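Local coordinates for fibronectin type III domain-containing protein (Simiduia agarivorans, PDB 6P2K) that probably hydrolyses xyloglucan-type beta-glucans as a family 74 glycoside hydrolase, this chain being the part built from seven-bladed beta-propellers, at residues Ile200-Arg208 / Leu241-Trp252. Sequence-based numbering, arbitrary orientation.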
loop_
_atom_site.group_PDB
_atom_site.type_symbol
_atom_site.label_atom_id
_atom_site.label_comp_id
_atom_site.label_asym_id
_atom_site.label_seq_id
_atom_site.Cartn_x
_atom_site.Cartn_y
_atom_site.Cartn_z
ATOM N N ILE B 200 49.543 43.436 33.088
ATOM C CA ILE B 200 50.487 42.799 32.181
ATOM C C ILE B 200 50.136 43.237 30.768
ATOM O O ILE B 200 48.962 43.221 30.376
ATOM C CB ILE B 200 50.436 41.268 32.318
ATOM C CG1 ILE B 200 51.372 40.797 33.431
ATOM C CG2 ILE B 200 50.779 40.589 30.996
ATOM C CD1 ILE B 200 51.180 39.345 33.802
ATOM N N ALA B 201 51.143 43.656 30.009
ATOM C CA ALA B 201 50.916 44.017 28.619
ATOM C C ALA B 201 50.536 42.778 27.819
ATOM O O ALA B 201 51.210 41.746 27.894
ATOM C CB ALA B 201 52.163 44.673 28.027
ATOM N N GLY B 202 49.443 42.874 27.061
ATOM C CA GLY B 202 49.042 41.797 26.205
ATOM C C GLY B 202 49.953 41.673 24.998
ATOM O O GLY B 202 50.915 42.435 24.832
ATOM N N PRO B 203 49.647 40.707 24.131
ATOM C CA PRO B 203 50.505 40.480 22.957
ATOM C C PRO B 203 50.435 41.602 21.942
ATOM O O PRO B 203 51.398 41.793 21.187
ATOM C CB PRO B 203 49.967 39.165 22.370
ATOM C CG PRO B 203 48.929 38.663 23.356
ATOM C CD PRO B 203 48.448 39.860 24.100
ATOM N N ASP B 204 49.330 42.345 21.901
ATOM C CA ASP B 204 49.168 43.463 20.981
ATOM C C ASP B 204 47.965 44.295 21.400
ATOM O O ASP B 204 46.884 44.174 20.815
ATOM C CB ASP B 204 49.006 42.961 19.544
ATOM C CG ASP B 204 48.959 44.088 18.535
ATOM O OD1 ASP B 204 49.849 44.965 18.575
ATOM O OD2 ASP B 204 48.040 44.093 17.694
ATOM N N ASP B 205 48.143 45.142 22.416
ATOM C CA ASP B 205 47.026 45.894 22.975
ATOM C C ASP B 205 46.530 46.999 22.056
ATOM O O ASP B 205 45.518 47.633 22.372
ATOM C CB ASP B 205 47.422 46.478 24.331
ATOM C CG ASP B 205 47.752 45.404 25.346
ATOM O OD1 ASP B 205 47.515 44.217 25.039
ATOM O OD2 ASP B 205 48.236 45.739 26.447
ATOM N N ALA B 206 47.206 47.238 20.933
ATOM C CA ALA B 206 46.713 48.226 19.982
ATOM C C ALA B 206 45.425 47.756 19.318
ATOM O O ALA B 206 44.527 48.565 19.055
ATOM C CB ALA B 206 47.783 48.525 18.932
ATOM N N VAL B 207 45.303 46.455 19.056
ATOM C CA VAL B 207 44.177 45.917 18.309
ATOM C C VAL B 207 43.269 45.053 19.179
ATOM O O VAL B 207 42.048 45.089 19.014
ATOM C CB VAL B 207 44.656 45.143 17.056
ATOM C CG1 VAL B 207 44.995 43.694 17.374
ATOM C CG2 VAL B 207 43.604 45.211 15.959
ATOM N N ARG B 208 43.825 44.285 20.120
ATOM C CA ARG B 208 43.046 43.328 20.911
ATOM C C ARG B 208 43.437 43.419 22.383
ATOM O O ARG B 208 44.130 42.542 22.916
ATOM C CB ARG B 208 43.208 41.901 20.374
ATOM C CG ARG B 208 44.636 41.448 20.104
ATOM C CD ARG B 208 44.660 40.103 19.377
ATOM N NE ARG B 208 44.137 40.200 18.017
ATOM C CZ ARG B 208 42.989 39.662 17.616
ATOM N NH1 ARG B 208 42.235 38.982 18.469
ATOM N NH2 ARG B 208 42.595 39.804 16.358
ATOM N N LEU B 241 42.200 35.384 19.469
ATOM C CA LEU B 241 43.468 34.727 19.194
ATOM C C LEU B 241 44.097 34.208 20.481
ATOM O O LEU B 241 43.953 34.804 21.550
ATOM C CB LEU B 241 44.432 35.673 18.473
ATOM C CG LEU B 241 44.016 35.944 17.025
ATOM C CD1 LEU B 241 44.991 36.876 16.329
ATOM C CD2 LEU B 241 43.879 34.629 16.264
ATOM N N VAL B 242 44.800 33.083 20.359
ATOM C CA VAL B 242 45.333 32.342 21.496
ATOM C C VAL B 242 46.834 32.569 21.574
ATOM O O VAL B 242 47.538 32.507 20.558
ATOM C CB VAL B 242 45.009 30.841 21.379
ATOM C CG1 VAL B 242 45.258 30.138 22.705
ATOM C CG2 VAL B 242 43.572 30.649 20.920
ATOM N N TYR B 243 47.327 32.822 22.785
ATOM C CA TYR B 243 48.728 33.145 22.993
ATOM C C TYR B 243 49.251 32.398 24.209
ATOM O O TYR B 243 48.491 31.878 25.028
ATOM C CB TYR B 243 48.944 34.650 23.184
ATOM C CG TYR B 243 48.488 35.508 22.029
ATOM C CD1 TYR B 243 47.164 35.909 21.918
ATOM C CD2 TYR B 243 49.389 35.932 21.058
ATOM C CE1 TYR B 243 46.746 36.702 20.869
ATOM C CE2 TYR B 243 48.980 36.725 20.004
ATOM C CZ TYR B 243 47.657 37.106 19.916
ATOM O OH TYR B 243 47.241 37.895 18.870
ATOM N N ALA B 244 50.574 32.364 24.316
ATOM C CA ALA B 244 51.252 31.769 25.453
ATOM C C ALA B 244 52.481 32.597 25.779
ATOM O O ALA B 244 53.140 33.134 24.884
ATOM C CB ALA B 244 51.660 30.317 25.184
ATOM N N THR B 245 52.768 32.709 27.068
ATOM C CA THR B 245 53.999 33.333 27.506
ATOM C C THR B 245 54.465 32.634 28.764
ATOM O O THR B 245 53.683 32.022 29.500
ATOM C CB THR B 245 53.848 34.830 27.785
ATOM O OG1 THR B 245 55.100 35.355 28.251
ATOM C CG2 THR B 245 52.802 35.061 28.859
ATOM N N ARG B 246 55.763 32.721 28.981
ATOM C CA ARG B 246 56.328 32.356 30.256
ATOM C C ARG B 246 56.031 33.443 31.279
ATOM O O ARG B 246 55.837 34.613 30.937
ATOM C CB ARG B 246 57.827 32.138 30.107
ATOM C CG ARG B 246 58.201 31.046 29.125
ATOM C CD ARG B 246 59.425 30.301 29.631
ATOM N NE ARG B 246 59.088 29.168 30.494
ATOM C CZ ARG B 246 59.792 28.787 31.558
ATOM N NH1 ARG B 246 60.887 29.446 31.914
ATOM N NH2 ARG B 246 59.397 27.740 32.270
ATOM N N THR B 247 55.976 33.044 32.545
ATOM C CA THR B 247 55.741 34.016 33.599
ATOM C C THR B 247 57.031 34.665 34.115
ATOM O O THR B 247 56.960 35.622 34.887
ATOM C CB THR B 247 54.962 33.367 34.753
ATOM O OG1 THR B 247 55.467 32.053 35.011
ATOM C CG2 THR B 247 53.484 33.207 34.362
ATOM N N SER B 248 58.187 34.098 33.769
ATOM C CA SER B 248 59.476 34.745 34.044
ATOM C C SER B 248 59.704 36.023 33.186
ATOM O O SER B 248 60.028 37.012 33.730
ATOM C CB SER B 248 60.636 33.733 34.014
ATOM O OG SER B 248 60.835 33.095 32.764
ATOM N N ASN B 249 59.450 36.002 31.882
ATOM C CA ASN B 249 59.522 37.089 30.936
ATOM C C ASN B 249 58.184 37.176 30.225
ATOM O O ASN B 249 57.709 36.178 29.676
ATOM C CB ASN B 249 60.635 36.886 29.900
ATOM C CG ASN B 249 61.870 36.215 30.456
ATOM O OD1 ASN B 249 61.788 35.127 31.014
ATOM N ND2 ASN B 249 63.033 36.814 30.221
ATOM N N ILE B 250 57.585 38.362 30.214
ATOM C CA ILE B 250 56.416 38.544 29.368
ATOM C C ILE B 250 56.897 38.559 27.922
ATOM O O ILE B 250 57.684 39.423 27.516
ATOM C CB ILE B 250 55.635 39.811 29.745
ATOM C CG1 ILE B 250 54.479 39.462 30.690
ATOM C CG2 ILE B 250 55.029 40.462 28.505
ATOM C CD1 ILE B 250 54.867 38.579 31.868
ATOM N N ASN B 251 56.468 37.560 27.155
ATOM C CA ASN B 251 56.973 37.311 25.815
ATOM C C ASN B 251 55.966 36.443 25.074
ATOM O O ASN B 251 56.173 35.236 24.917
ATOM C CB ASN B 251 58.346 36.636 25.877
ATOM C CG ASN B 251 59.052 36.609 24.538
ATOM O OD1 ASN B 251 58.860 37.501 23.709
ATOM N ND2 ASN B 251 59.868 35.587 24.315
ATOM N N TRP B 252 54.859 37.047 24.648
ATOM C CA TRP B 252 53.737 36.289 24.114
ATOM C C TRP B 252 54.067 35.701 22.752
ATOM O O TRP B 252 54.570 36.391 21.858
ATOM C CB TRP B 252 52.500 37.175 23.997
ATOM C CG TRP B 252 51.901 37.614 25.299
ATOM C CD1 TRP B 252 52.030 38.839 25.889
ATOM C CD2 TRP B 252 51.054 36.842 26.159
ATOM N NE1 TRP B 252 51.324 38.874 27.068
ATOM C CE2 TRP B 252 50.717 37.661 27.256
ATOM C CE3 TRP B 252 50.556 35.538 26.112
ATOM C CZ2 TRP B 252 49.901 37.216 28.295
ATOM C CZ3 TRP B 252 49.747 35.098 27.142
ATOM C CH2 TRP B 252 49.427 35.935 28.220
#
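Pro203 touches two aromatic rings at once, those of Tyr243 and Trp252. Its CG lies 3.5 Å from the centre of the Tyr243 ring, only 12° off the normal, a CH-pi contact squarely over the face; CB helps by sitting above CD2 and CE2. The same CG stands 3.9 Å from the centroid of the five-membered ring of Trp252, a second CH-pi contact, over the face of that ring and so toward one rim of the indole as a whole. The other face of that indole receives the Thr245 methyl CG2, so the ring is held between proline and threonine. Its rotation is further fixed at the edge, where Trp252 NE1 donates to Ala201 O at 3.0 Å (N-H...O 147°), with the oxygen close to the indole plane and the N-H directed at a lone pair of the carbonyl. Beside this bond, Ile200 CG2 meets Ile250 CG1 at 3.9 Å.

At the other end, Arg208 bends at chi3 (68°), which carries its guanidinium across Leu241: Leu241 CD1 lies over one face of the guanidinium, 3.7 Å from Arg208 CZ. Arg208 CD also touches Tyr243 OH at 3.4 Å. The NH1 group is hydrogen-bonded to Tyr227 O and Asn239 O, which pins the plane. Replacing Tyr243 by an alanine would probably leave Pro203 CG without one of its two aromatic faces and deprive the aliphatic part of Arg208 of a neighbour.

The contact joins two successive four-stranded antiparallel sheets, consistent with adjacent propeller blades: the loop leaving outer strand 198-200 packs on strand 241-246 and the turn after it, while strand 222-228 places Tyr227 in contact with Pro203, and Leu223 and Ala225 against Trp252.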